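Local coordinates for protein tRNA dimethylallyltransferase (Staphylococcus epidermidis ATCC 12228, PDB 3D3Q) that probably catalyses transfer of a dimethylallyl group from dimethylallyl diphosphate to adenosine 37 of tRNAs reading codons that begin with uridine, at residues K6-V11 and T309-R314; E26-F31 and V98-G103; L133-L138 and R171-Y176. One frame throughout, in Å; residues are numbered along the deposited sequence.

Contact 1: K6-V11 and T309-R314; sequences KPFLIV and TQINKR
The first strand of a P-loop NTPase-type sheet meets helix 300-314, the last in the modelled chain, through Phe-8 and Ile-10 on one side and Ile-311 and Arg-314 on the other. Strand 8-13 runs into the predicted ATP-binding loop that starts at Gly-14, and this helix lies against it almost antiparallel, with 168° between the short segments. Their axes are 11.4 Å apart, a gap bridged by side chains alone. Phe-8 holds its ring anti to the backbone N (chi1 -174°), extended across to the helix, where CE1 lies 3.3 Å from Arg-314 CG. The arginine chain crosses the aromatic side chain at about a right angle after a bend at chi2. Arg-314 NE arrives at the ring edge, in plane, 3.6 Å from Phe-8 CE1. With the guanidinium and ring planes 78° apart, the two groups do not stack. The charge is used elsewhere, since NE forms a salt bridge with Asp-197 and NH2 a hydrogen bond to the backbone oxygen of Thr-198. Deeper in, Ile-10 CD1 and Ile-311 CD1 approach to 4.3 Å, and Ile-311 CG1 is 4.5 Å from Phe-8 CZ. Arginine thus divides its labour here: its methylenes supply apolar surface to Phe-8 while its head group binds strand 197-204, so that one residue links segment 309-314 to two neighbouring strands.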
ATOM      1  N   LYS A   6       2.288 -16.510  16.873  1.00 47.34           N
ATOM      2  CA  LYS A   6       2.726 -15.467  15.902  1.00 47.92           C
ATOM      3  C   LYS A   6       2.693 -14.091  16.552  1.00 48.21           C
ATOM      4  O   LYS A   6       1.755 -13.753  17.286  1.00 48.06           O
ATOM      5  CB  LYS A   6       1.807 -15.455  14.685  1.00 48.33           C
ATOM      6  CG  LYS A   6       1.676 -16.777  14.005  1.00 51.47           C
ATOM      7  CD  LYS A   6       0.445 -16.819  13.120  1.00 55.16           C
ATOM      8  CE  LYS A   6       0.243 -18.234  12.573  1.00 58.23           C
ATOM      9  NZ  LYS A   6      -0.967 -18.390  11.709  1.00 59.84           N
ATOM     10  N   PRO A   7       3.723 -13.274  16.295  1.00 47.62           N
ATOM     11  CA  PRO A   7       3.804 -11.919  16.857  1.00 47.47           C
ATOM     12  C   PRO A   7       2.789 -10.930  16.256  1.00 46.63           C
ATOM     13  O   PRO A   7       2.518 -10.944  15.051  1.00 46.51           O
ATOM     14  CB  PRO A   7       5.247 -11.505  16.563  1.00 48.11           C
ATOM     15  CG  PRO A   7       5.560 -12.253  15.305  1.00 48.00           C
ATOM     16  CD  PRO A   7       4.952 -13.617  15.562  1.00 46.88           C
ATOM     17  N   PHE A   8       2.233 -10.070  17.106  1.00 44.40           N
ATOM     18  CA  PHE A   8       1.266  -9.080  16.657  1.00 41.95           C
ATOM     19  C   PHE A   8       1.958  -7.998  15.837  1.00 40.54           C
ATOM     20  O   PHE A   8       3.010  -7.488  16.230  1.00 40.58           O
ATOM     21  CB  PHE A   8       0.556  -8.433  17.850  1.00 41.58           C
ATOM     22  CG  PHE A   8      -0.563  -7.509  17.460  1.00 41.07           C
ATOM     23  CD1 PHE A   8      -1.677  -7.998  16.785  1.00 42.79           C
ATOM     24  CD2 PHE A   8      -0.505  -6.158  17.748  1.00 39.99           C
ATOM     25  CE1 PHE A   8      -2.721  -7.152  16.406  1.00 42.19           C
ATOM     26  CE2 PHE A   8      -1.546  -5.305  17.372  1.00 41.03           C
ATOM     27  CZ  PHE A   8      -2.656  -5.813  16.698  1.00 40.90           C
ATOM     28  N   LEU A   9       1.352  -7.657  14.702  1.00 38.04           N
ATOM     29  CA  LEU A   9       1.883  -6.630  13.806  1.00 36.38           C
ATOM     30  C   LEU A   9       0.769  -5.796  13.168  1.00 35.98           C
ATOM     31  O   LEU A   9      -0.219  -6.362  12.707  1.00 37.94           O
ATOM     32  CB  LEU A   9       2.685  -7.284  12.689  1.00 33.92           C
ATOM     33  CG  LEU A   9       3.284  -6.307  11.688  1.00 31.31           C
ATOM     34  CD1 LEU A   9       4.480  -5.617  12.292  1.00 30.33           C
ATOM     35  CD2 LEU A   9       3.694  -7.060  10.459  1.00 32.13           C
ATOM     36  N   ILE A  10       0.917  -4.469  13.141  1.00 34.13           N
ATOM     37  CA  ILE A  10      -0.085  -3.600  12.503  1.00 33.61           C
ATOM     38  C   ILE A  10       0.477  -3.178  11.160  1.00 32.88           C
ATOM     39  O   ILE A  10       1.656  -2.848  11.062  1.00 32.89           O
ATOM     40  CB  ILE A  10      -0.373  -2.268  13.283  1.00 34.19           C
ATOM     41  CG1 ILE A  10      -0.984  -2.535  14.659  1.00 34.92           C
ATOM     42  CG2 ILE A  10      -1.384  -1.429  12.510  1.00 32.53           C
ATOM     43  CD1 ILE A  10      -2.381  -3.091  14.589  1.00 35.17           C
ATOM     44  N   VAL A  11      -0.349  -3.195  10.121  1.00 32.25           N
ATOM     45  CA  VAL A  11       0.120  -2.775   8.793  1.00 33.18           C
ATOM     46  C   VAL A  11      -0.877  -1.742   8.217  1.00 33.37           C
ATOM     47  O   VAL A  11      -2.068  -2.032   8.040  1.00 33.93           O
ATOM     48  CB  VAL A  11       0.257  -3.996   7.808  1.00 31.73           C
ATOM     49  CG1 VAL A  11       0.968  -3.577   6.539  1.00 30.56           C
ATOM     50  CG2 VAL A  11       1.013  -5.120   8.465  1.00 29.73           C
ATOM     51  N   THR A 309     -10.811  -0.369  18.015  1.00 58.23           N
ATOM     52  CA  THR A 309     -11.829  -1.374  18.262  1.00 58.17           C
ATOM     53  C   THR A 309     -11.306  -2.731  17.828  1.00 57.88           C
ATOM     54  O   THR A 309     -11.582  -3.753  18.448  1.00 57.72           O
ATOM     55  CB  THR A 309     -13.096  -1.056  17.466  1.00 59.17           C
ATOM     56  OG1 THR A 309     -13.607   0.215  17.885  1.00 59.29           O
ATOM     57  CG2 THR A 309     -14.152  -2.133  17.673  1.00 59.28           C
ATOM     58  N   GLN A 310     -10.547  -2.725  16.744  1.00 58.69           N
ATOM     59  CA  GLN A 310      -9.973  -3.939  16.209  1.00 59.14           C
ATOM     60  C   GLN A 310      -8.891  -4.444  17.172  1.00 59.03           C
ATOM     61  O   GLN A 310      -8.722  -5.646  17.336  1.00 60.40           O
ATOM     62  CB  GLN A 310      -9.378  -3.657  14.826  1.00 59.01           C
ATOM     63  CG  GLN A 310      -9.623  -4.736  13.779  1.00 59.91           C
ATOM     64  CD  GLN A 310     -11.069  -4.809  13.310  1.00 59.59           C
ATOM     65  OE1 GLN A 310     -11.403  -5.589  12.415  1.00 58.69           O
ATOM     66  NE2 GLN A 310     -11.932  -3.999  13.910  1.00 58.43           N
ATOM     67  N   ILE A 311      -8.171  -3.530  17.816  1.00 58.73           N
ATOM     68  CA  ILE A 311      -7.120  -3.922  18.754  1.00 59.08           C
ATOM     69  C   ILE A 311      -7.675  -4.373  20.103  1.00 61.03           C
ATOM     70  O   ILE A 311      -7.022  -5.132  20.833  1.00 60.61           O
ATOM     71  CB  ILE A 311      -6.109  -2.772  19.003  1.00 57.94           C
ATOM     72  CG1 ILE A 311      -5.374  -2.430  17.709  1.00 56.82           C
ATOM     73  CG2 ILE A 311      -5.100  -3.183  20.062  1.00 56.28           C
ATOM     74  CD1 ILE A 311      -4.558  -1.170  17.792  1.00 56.25           C
ATOM     75  N   ASN A 312      -8.871  -3.901  20.451  1.00 61.99           N
ATOM     76  CA  ASN A 312      -9.488  -4.306  21.716  1.00 62.47           C
ATOM     77  C   ASN A 312     -10.063  -5.736  21.606  1.00 64.15           C
ATOM     78  O   ASN A 312     -10.802  -6.179  22.484  1.00 64.42           O
ATOM     79  CB  ASN A 312     -10.586  -3.309  22.153  1.00 61.80           C
ATOM     80  CG  ASN A 312     -10.020  -1.973  22.669  1.00 60.42           C
ATOM     81  OD1 ASN A 312      -8.817  -1.838  22.931  1.00 60.65           O
ATOM     82  ND2 ASN A 312     -10.901  -0.988  22.831  1.00 57.04           N
ATOM     83  N   LYS A 313      -9.686  -6.456  20.543  1.00 65.63           N
ATOM     84  CA  LYS A 313     -10.102  -7.852  20.345  1.00 67.33           C
ATOM     85  C   LYS A 313      -8.840  -8.710  20.460  1.00 68.99           C
ATOM     86  O   LYS A 313      -8.811  -9.701  21.206  1.00 68.36           O
ATOM     87  CB  LYS A 313     -10.760  -8.074  18.968  1.00 66.37           C
ATOM     88  CG  LYS A 313     -12.094  -7.346  18.780  1.00 65.14           C
ATOM     89  CD  LYS A 313     -13.074  -7.694  19.894  1.00 64.60           C
ATOM     90  CE  LYS A 313     -14.096  -6.577  20.139  1.00 63.38           C
ATOM     91  NZ  LYS A 313     -15.108  -6.923  21.199  1.00 60.24           N
ATOM     92  N   ARG A 314      -7.795  -8.307  19.733  1.00 71.80           N
ATOM     93  CA  ARG A 314      -6.503  -9.008  19.749  1.00 74.39           C
ATOM     94  C   ARG A 314      -5.995  -9.144  21.183  1.00 75.46           C
ATOM     95  O   ARG A 314      -5.083  -9.930  21.450  1.00 76.09           O
ATOM     96  CB  ARG A 314      -5.444  -8.248  18.933  1.00 73.93           C
ATOM     97  CG  ARG A 314      -5.626  -8.245  17.426  1.00 74.77           C
ATOM     98  CD  ARG A 314      -5.445  -9.626  16.801  1.00 75.33           C
ATOM     99  NE  ARG A 314      -5.257  -9.526  15.352  1.00 75.78           N
ATOM    100  CZ  ARG A 314      -6.165  -9.055  14.499  1.00 75.66           C
ATOM    101  NH1 ARG A 314      -7.344  -8.642  14.936  1.00 76.05           N
ATOM    102  NH2 ARG A 314      -5.886  -8.969  13.205  1.00 75.79           N
TER

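Contact 2: E26-F31 and V98-G103; sequences EVAKKF and VPIIAG
Val-27 is the first residue of the 26-31 segment to meet strand 98-102: its CG1 lies 4.4 Å from Ile-100 CD1, a loose contact between methyl groups. Ala-28 comes next and fits more closely. The same Ile-100 CD1 lies 3.7 Å from Ala-28 CA and 3.8 Å from Ala-28 CB, so the small residue lets the isoleucine reach the helix backbone. Ile-100 makes this reach by holding CG1 anti to its carbonyl carbon (chi1 -50°) and continuing nearly extended to CD1, which serves both helix residues. The arrangement illustrates how a crossover is packed in a parallel alpha/beta sheet. Helix 20-30, which begins in the predicted ATP-binding loop, connects strands 8-13 and 33-37, and strand 98-102 runs between those two; the helix therefore rests on the strand that the connection passes over. On the side of the helix turned away from the sheet, Lys-29 NZ pairs with Glu-26 OE2 at 3.6 Å and with Glu-60. Phe-31, the first residue past the helix to leave helical backbone angles, brings its carbonyl oxygen to 3.5 Å from Val-98 CG2, while its CB stands 4.3 Å from that same methyl. Beyond CB the ring turns from the strand (chi1 -59°), and the phenylalanine packs instead on Thr-308 and Ile-311 of helix 300-314.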
ATOM      1  N   GLU A  26      -0.337   8.179  15.192  1.00 36.42           N
ATOM      2  CA  GLU A  26      -1.423   8.239  16.180  1.00 38.00           C
ATOM      3  C   GLU A  26      -1.621   6.887  16.871  1.00 37.34           C
ATOM      4  O   GLU A  26      -1.873   6.831  18.075  1.00 37.59           O
ATOM      5  CB  GLU A  26      -2.733   8.692  15.513  1.00 39.45           C
ATOM      6  CG  GLU A  26      -2.717  10.164  15.073  1.00 44.45           C
ATOM      7  CD  GLU A  26      -2.557  11.152  16.240  1.00 47.76           C
ATOM      8  OE1 GLU A  26      -3.538  11.359  17.004  1.00 48.13           O
ATOM      9  OE2 GLU A  26      -1.439  11.715  16.402  1.00 48.16           O
ATOM     10  N   VAL A  27      -1.507   5.807  16.099  1.00 36.34           N
ATOM     11  CA  VAL A  27      -1.644   4.459  16.634  1.00 34.75           C
ATOM     12  C   VAL A  27      -0.423   4.163  17.497  1.00 35.06           C
ATOM     13  O   VAL A  27      -0.524   3.544  18.548  1.00 34.96           O
ATOM     14  CB  VAL A  27      -1.709   3.427  15.511  1.00 31.86           C
ATOM     15  CG1 VAL A  27      -1.702   2.037  16.084  1.00 29.36           C
ATOM     16  CG2 VAL A  27      -2.942   3.659  14.689  1.00 31.53           C
ATOM     17  N   ALA A  28       0.731   4.627  17.038  1.00 35.66           N
ATOM     18  CA  ALA A  28       1.973   4.425  17.747  1.00 36.34           C
ATOM     19  C   ALA A  28       1.947   5.139  19.084  1.00 38.34           C
ATOM     20  O   ALA A  28       2.535   4.672  20.063  1.00 39.44           O
ATOM     21  CB  ALA A  28       3.128   4.924  16.918  1.00 36.23           C
ATOM     22  N   LYS A  29       1.265   6.276  19.139  1.00 39.77           N
ATOM     23  CA  LYS A  29       1.181   7.030  20.380  1.00 40.39           C
ATOM     24  C   LYS A  29       0.134   6.485  21.336  1.00 40.52           C
ATOM     25  O   LYS A  29       0.247   6.695  22.534  1.00 41.59           O
ATOM     26  CB  LYS A  29       0.879   8.502  20.104  1.00 40.53           C
ATOM     27  CG  LYS A  29       2.040   9.288  19.522  1.00 41.23           C
ATOM     28  CD  LYS A  29       1.840  10.794  19.729  1.00 44.42           C
ATOM     29  CE  LYS A  29       0.535  11.309  19.092  1.00 44.59           C
ATOM     30  NZ  LYS A  29       0.295  12.768  19.337  1.00 43.59           N
ATOM     31  N   LYS A  30      -0.881   5.797  20.826  1.00 40.21           N
ATOM     32  CA  LYS A  30      -1.909   5.269  21.705  1.00 41.59           C
ATOM     33  C   LYS A  30      -1.559   3.864  22.198  1.00 43.51           C
ATOM     34  O   LYS A  30      -2.125   3.401  23.183  1.00 43.62           O
ATOM     35  CB  LYS A  30      -3.270   5.270  20.994  1.00 42.72           C
ATOM     36  CG  LYS A  30      -4.480   5.035  21.893  1.00 43.38           C
ATOM     37  CD  LYS A  30      -5.763   5.039  21.075  1.00 45.84           C
ATOM     38  CE  LYS A  30      -7.007   5.021  21.955  1.00 47.92           C
ATOM     39  NZ  LYS A  30      -8.253   5.205  21.142  1.00 50.92           N
ATOM     40  N   PHE A  31      -0.621   3.194  21.527  1.00 44.17           N
ATOM     41  CA  PHE A  31      -0.205   1.841  21.908  1.00 44.51           C
ATOM     42  C   PHE A  31       1.302   1.737  21.963  1.00 45.33           C
ATOM     43  O   PHE A  31       1.868   0.694  21.639  1.00 45.02           O
ATOM     44  CB  PHE A  31      -0.745   0.829  20.912  1.00 44.39           C
ATOM     45  CG  PHE A  31      -2.229   0.837  20.816  1.00 45.82           C
ATOM     46  CD1 PHE A  31      -2.998   0.124  21.726  1.00 47.34           C
ATOM     47  CD2 PHE A  31      -2.868   1.612  19.857  1.00 46.46           C
ATOM     48  CE1 PHE A  31      -4.395   0.186  21.684  1.00 48.67           C
ATOM     49  CE2 PHE A  31      -4.261   1.686  19.803  1.00 47.96           C
ATOM     50  CZ  PHE A  31      -5.030   0.973  20.718  1.00 48.48           C
ATOM     51  N   VAL A  98       4.733  -2.426  20.231  1.00 38.99           N
ATOM     52  CA  VAL A  98       3.913  -2.856  19.116  1.00 36.53           C
ATOM     53  C   VAL A  98       4.508  -2.496  17.779  1.00 37.14           C
ATOM     54  O   VAL A  98       4.491  -1.330  17.374  1.00 36.62           O
ATOM     55  CB  VAL A  98       2.523  -2.232  19.184  1.00 35.74           C
ATOM     56  CG1 VAL A  98       1.698  -2.690  17.995  1.00 34.97           C
ATOM     57  CG2 VAL A  98       1.861  -2.614  20.484  1.00 34.69           C
ATOM     58  N   PRO A  99       5.038  -3.497  17.065  1.00 36.43           N
ATOM     59  CA  PRO A  99       5.638  -3.270  15.753  1.00 35.92           C
ATOM     60  C   PRO A  99       4.571  -2.825  14.733  1.00 36.90           C
ATOM     61  O   PRO A  99       3.567  -3.520  14.514  1.00 36.32           O
ATOM     62  CB  PRO A  99       6.243  -4.623  15.422  1.00 35.09           C
ATOM     63  CG  PRO A  99       5.267  -5.559  16.039  1.00 35.11           C
ATOM     64  CD  PRO A  99       4.992  -4.932  17.378  1.00 35.83           C
ATOM     65  N   ILE A 100       4.806  -1.667  14.107  1.00 35.85           N
ATOM     66  CA  ILE A 100       3.877  -1.087  13.130  1.00 34.09           C
ATOM     67  C   ILE A 100       4.626  -0.732  11.854  1.00 34.92           C
ATOM     68  O   ILE A 100       5.642  -0.042  11.899  1.00 35.54           O
ATOM     69  CB  ILE A 100       3.264   0.231  13.665  1.00 33.56           C
ATOM     70  CG1 ILE A 100       2.700   0.027  15.072  1.00 33.93           C
ATOM     71  CG2 ILE A 100       2.181   0.697  12.751  1.00 30.85           C
ATOM     72  CD1 ILE A 100       2.594   1.308  15.856  1.00 33.77           C
ATOM     73  N   ILE A 101       4.134  -1.203  10.719  1.00 35.33           N
ATOM     74  CA  ILE A 101       4.768  -0.869   9.457  1.00 35.38           C
ATOM     75  C   ILE A 101       3.842   0.086   8.699  1.00 35.55           C
ATOM     76  O   ILE A 101       2.663  -0.187   8.489  1.00 34.79           O
ATOM     77  CB  ILE A 101       5.080  -2.124   8.607  1.00 34.99           C
ATOM     78  CG1 ILE A 101       3.827  -2.965   8.437  1.00 36.58           C
ATOM     79  CG2 ILE A 101       6.172  -2.934   9.279  1.00 34.45           C
ATOM     80  CD1 ILE A 101       4.078  -4.257   7.715  1.00 39.07           C
ATOM     81  N   ALA A 102       4.403   1.231   8.330  1.00 35.59           N
ATOM     82  CA  ALA A 102       3.692   2.263   7.619  1.00 34.62           C
ATOM     83  C   ALA A 102       4.141   2.227   6.181  1.00 36.25           C
ATOM     84  O   ALA A 102       5.339   2.147   5.893  1.00 36.56           O
ATOM     85  CB  ALA A 102       4.003   3.603   8.217  1.00 31.84           C
ATOM     86  N   GLY A 103       3.169   2.264   5.276  1.00 36.86           N
ATOM     87  CA  GLY A 103       3.473   2.263   3.855  1.00 34.82           C
ATOM     88  C   GLY A 103       3.872   0.918   3.306  1.00 34.11           C
ATOM     89  O   GLY A 103       3.675  -0.112   3.947  1.00 34.68           O
TER

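Contact 3: L133-L138 and R171-Y176; sequences LKLKEL and RAIEYY
Leu-135 has more of its surface buried here than any other residue of the two segments, and its two methyls are shared between two partners. Leu-135 CD1 lies against the aliphatic part of Glu-174, 3.8 Å from CG and 4.1 Å from CB, the two side chains crossing at about a right angle. Leu-135 CD2 reaches instead for Ile-173 CG2, at 4.2 Å. Ile-173 CG2 also receives Leu-138 CD1 at 3.9 Å, from a residue just past the end of helix 125-136, and so meets two leucines, which approach it from the same side. Glu-174 shows how a charged residue can serve an apolar contact: fully extended, with CG anti to the backbone N (chi1 180°), it offers its methylenes to Leu-135 and carries the carboxylate beyond them. There Glu-174 OE2 meets Arg-171 NH2 at 3.2 Å in a salt bridge one helical turn back, and OE1 pairs with Lys-178 one turn on, so the charge is probably well balanced. Arg-171 closes a region that, by similarity, interacts with substrate tRNA. Helix 143-153 completes the cluster: its Leu-146, Tyr-149 and Leu-150 pack on Ile-173, and Tyr-149 also touches Lys-134, joining three helices away from the parallel sheet.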
ATOM      1  N   LEU A 133     -18.510  -5.710 -15.523  1.00 62.79           N
ATOM      2  CA  LEU A 133     -19.780  -5.784 -16.225  1.00 63.16           C
ATOM      3  C   LEU A 133     -20.589  -6.984 -15.809  1.00 62.80           C
ATOM      4  O   LEU A 133     -21.792  -6.876 -15.592  1.00 63.48           O
ATOM      5  CB  LEU A 133     -19.562  -5.833 -17.726  1.00 63.78           C
ATOM      6  CG  LEU A 133     -19.361  -4.444 -18.318  1.00 65.67           C
ATOM      7  CD1 LEU A 133     -18.955  -4.593 -19.770  1.00 64.46           C
ATOM      8  CD2 LEU A 133     -20.649  -3.614 -18.166  1.00 64.65           C
ATOM      9  N   LYS A 134     -19.920  -8.128 -15.706  1.00 61.59           N
ATOM     10  CA  LYS A 134     -20.564  -9.389 -15.330  1.00 60.31           C
ATOM     11  C   LYS A 134     -21.066  -9.335 -13.895  1.00 59.60           C
ATOM     12  O   LYS A 134     -22.091  -9.932 -13.571  1.00 58.91           O
ATOM     13  CB  LYS A 134     -19.566 -10.541 -15.496  1.00 60.50           C
ATOM     14  CG  LYS A 134     -20.192 -11.885 -15.841  1.00 61.88           C
ATOM     15  CD  LYS A 134     -20.821 -12.572 -14.639  1.00 62.39           C
ATOM     16  CE  LYS A 134     -21.632 -13.789 -15.079  1.00 62.91           C
ATOM     17  NZ  LYS A 134     -22.802 -13.362 -15.903  1.00 62.99           N
ATOM     18  N   LEU A 135     -20.330  -8.620 -13.041  1.00 59.47           N
ATOM     19  CA  LEU A 135     -20.690  -8.468 -11.635  1.00 58.89           C
ATOM     20  C   LEU A 135     -21.928  -7.584 -11.546  1.00 59.68           C
ATOM     21  O   LEU A 135     -22.888  -7.908 -10.846  1.00 59.25           O
ATOM     22  CB  LEU A 135     -19.532  -7.846 -10.844  1.00 57.73           C
ATOM     23  CG  LEU A 135     -18.370  -8.754 -10.419  1.00 57.72           C
ATOM     24  CD1 LEU A 135     -17.286  -7.924  -9.742  1.00 57.25           C
ATOM     25  CD2 LEU A 135     -18.874  -9.837  -9.464  1.00 56.28           C
ATOM     26  N   LYS A 136     -21.907  -6.469 -12.266  1.00 60.31           N
ATOM     27  CA  LYS A 136     -23.043  -5.571 -12.266  1.00 61.60           C
ATOM     28  C   LYS A 136     -24.256  -6.316 -12.834  1.00 61.92           C
ATOM     29  O   LYS A 136     -25.397  -5.960 -12.557  1.00 62.21           O
ATOM     30  CB  LYS A 136     -22.722  -4.309 -13.081  1.00 62.13           C
ATOM     31  CG  LYS A 136     -23.817  -3.253 -13.074  1.00 63.76           C
ATOM     32  CD  LYS A 136     -23.269  -1.864 -13.406  1.00 65.36           C
ATOM     33  CE  LYS A 136     -22.467  -1.276 -12.242  1.00 65.43           C
ATOM     34  NZ  LYS A 136     -21.958   0.100 -12.535  1.00 65.26           N
ATOM     35  N   GLU A 137     -24.009  -7.357 -13.620  1.00 63.20           N
ATOM     36  CA  GLU A 137     -25.095  -8.148 -14.187  1.00 64.86           C
ATOM     37  C   GLU A 137     -25.481  -9.231 -13.186  1.00 64.04           C
ATOM     38  O   GLU A 137     -26.337 -10.075 -13.460  1.00 64.65           O
ATOM     39  CB  GLU A 137     -24.672  -8.787 -15.523  1.00 67.36           C
ATOM     40  CG  GLU A 137     -24.503  -7.765 -16.667  1.00 71.13           C
ATOM     41  CD  GLU A 137     -23.918  -8.341 -17.956  1.00 72.63           C
ATOM     42  OE1 GLU A 137     -23.896  -7.603 -18.973  1.00 71.79           O
ATOM     43  OE2 GLU A 137     -23.480  -9.519 -17.951  1.00 74.83           O
ATOM     44  N   LEU A 138     -24.839  -9.208 -12.022  1.00 61.98           N
ATOM     45  CA  LEU A 138     -25.146 -10.182 -10.982  1.00 60.49           C
ATOM     46  C   LEU A 138     -25.846  -9.518  -9.825  1.00 59.84           C
ATOM     47  O   LEU A 138     -26.255 -10.188  -8.879  1.00 59.02           O
ATOM     48  CB  LEU A 138     -23.886 -10.876 -10.474  1.00 59.00           C
ATOM     49  CG  LEU A 138     -23.171 -11.839 -11.420  1.00 58.35           C
ATOM     50  CD1 LEU A 138     -21.986 -12.417 -10.677  1.00 56.68           C
ATOM     51  CD2 LEU A 138     -24.110 -12.949 -11.891  1.00 58.65           C
ATOM     52  N   ARG A 171     -16.833 -11.000  -3.304  1.00 34.25           N
ATOM     53  CA  ARG A 171     -15.390 -10.992  -3.282  1.00 36.98           C
ATOM     54  C   ARG A 171     -14.847 -12.306  -3.842  1.00 37.43           C
ATOM     55  O   ARG A 171     -13.861 -12.318  -4.572  1.00 39.16           O
ATOM     56  CB  ARG A 171     -14.904 -10.799  -1.859  1.00 39.39           C
ATOM     57  CG  ARG A 171     -14.057  -9.572  -1.698  1.00 42.67           C
ATOM     58  CD  ARG A 171     -12.626  -9.954  -1.378  1.00 45.67           C
ATOM     59  NE  ARG A 171     -11.920 -10.657  -2.463  1.00 47.47           N
ATOM     60  CZ  ARG A 171     -11.622 -10.128  -3.648  1.00 48.05           C
ATOM     61  NH1 ARG A 171     -10.967 -10.849  -4.542  1.00 47.11           N
ATOM     62  NH2 ARG A 171     -11.991  -8.883  -3.940  1.00 49.89           N
ATOM     63  N   ALA A 172     -15.499 -13.410  -3.499  1.00 35.61           N
ATOM     64  CA  ALA A 172     -15.084 -14.706  -3.988  1.00 35.25           C
ATOM     65  C   ALA A 172     -15.405 -14.798  -5.480  1.00 36.71           C
ATOM     66  O   ALA A 172     -14.543 -15.137  -6.292  1.00 37.48           O
ATOM     67  CB  ALA A 172     -15.795 -15.811  -3.222  1.00 32.85           C
ATOM     68  N   ILE A 173     -16.643 -14.494  -5.852  1.00 37.62           N
ATOM     69  CA  ILE A 173     -17.042 -14.524  -7.254  1.00 37.83           C
ATOM     70  C   ILE A 173     -16.196 -13.545  -8.069  1.00 39.58           C
ATOM     71  O   ILE A 173     -15.816 -13.827  -9.202  1.00 40.26           O
ATOM     72  CB  ILE A 173     -18.523 -14.165  -7.389  1.00 37.44           C
ATOM     73  CG1 ILE A 173     -19.350 -15.246  -6.703  1.00 36.68           C
ATOM     74  CG2 ILE A 173     -18.907 -14.027  -8.851  1.00 37.08           C
ATOM     75  CD1 ILE A 173     -20.769 -14.854  -6.483  1.00 37.12           C
ATOM     76  N   GLU A 174     -15.891 -12.399  -7.476  1.00 41.38           N
ATOM     77  CA  GLU A 174     -15.072 -11.387  -8.129  1.00 43.55           C
ATOM     78  C   GLU A 174     -13.652 -11.894  -8.419  1.00 43.27           C
ATOM     79  O   GLU A 174     -13.130 -11.713  -9.521  1.00 43.09           O
ATOM     80  CB  GLU A 174     -14.999 -10.154  -7.238  1.00 46.69           C
ATOM     81  CG  GLU A 174     -14.171  -9.022  -7.797  1.00 50.53           C
ATOM     82  CD  GLU A 174     -14.024  -7.865  -6.824  1.00 52.28           C
ATOM     83  OE1 GLU A 174     -13.369  -6.866  -7.220  1.00 54.03           O
ATOM     84  OE2 GLU A 174     -14.552  -7.959  -5.681  1.00 50.47           O
ATOM     85  N   TYR A 175     -13.036 -12.523  -7.419  1.00 42.52           N
ATOM     86  CA  TYR A 175     -11.681 -13.070  -7.520  1.00 42.15           C
ATOM     87  C   TYR A 175     -11.554 -14.129  -8.616  1.00 42.82           C
ATOM     88  O   TYR A 175     -10.627 -14.094  -9.428  1.00 41.65           O
ATOM     89  CB  TYR A 175     -11.283 -13.683  -6.179  1.00 40.87           C
ATOM     90  CG  TYR A 175      -9.942 -14.351  -6.205  1.00 39.46           C
ATOM     91  CD1 TYR A 175      -8.770 -13.612  -6.078  1.00 39.66           C
ATOM     92  CD2 TYR A 175      -9.843 -15.720  -6.370  1.00 38.81           C
ATOM     93  CE1 TYR A 175      -7.525 -14.227  -6.117  1.00 38.85           C
ATOM     94  CE2 TYR A 175      -8.616 -16.344  -6.408  1.00 39.34           C
ATOM     95  CZ  TYR A 175      -7.457 -15.604  -6.282  1.00 39.36           C
ATOM     96  OH  TYR A 175      -6.245 -16.261  -6.314  1.00 37.95           O
ATOM     97  N   TYR A 176     -12.486 -15.081  -8.603  1.00 44.41           N
ATOM     98  CA  TYR A 176     -12.551 -16.163  -9.580  1.00 45.49           C
ATOM     99  C   TYR A 176     -12.621 -15.599 -10.995  1.00 45.53           C
ATOM    100  O   TYR A 176     -11.756 -15.861 -11.820  1.00 44.38           O
ATOM    101  CB  TYR A 176     -13.804 -17.012  -9.335  1.00 47.64           C
ATOM    102  CG  TYR A 176     -14.021 -18.053 -10.404  1.00 49.86           C
ATOM    103  CD1 TYR A 176     -13.024 -18.981 -10.695  1.00 51.59           C
ATOM    104  CD2 TYR A 176     -15.194 -18.092 -11.151  1.00 49.62           C
ATOM    105  CE1 TYR A 176     -13.183 -19.923 -11.703  1.00 52.80           C
ATOM    106  CE2 TYR A 176     -15.364 -19.030 -12.174  1.00 50.23           C
ATOM    107  CZ  TYR A 176     -14.356 -19.946 -12.441  1.00 52.43           C
ATOM    108  OH  TYR A 176     -14.490 -20.901 -13.429  1.00 52.70           O
TER

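Contacts 1 and 2 work on one sheet, and their strands, 8-13 and 98-102, are neighbours joined by probable backbone hydrogen bonds between Ile-10 and both Pro-99 and Ile-101. Helices 20-30 and 300-314 also touch each other, so the two contacts adjoin. Contact 2 is the buried one, and its side chains meet through apolar atoms, with no hydrogen bond across it; contact 1, nearer both chain ends, is partly buried and admits an arginine. Contact 3 stands apart, its centre about 31 Å from that of contact 1 and 35 Å from that of contact 2. It joins helix to helix, is again partly buried, and mixes leucine methyls with the stem of a glutamate.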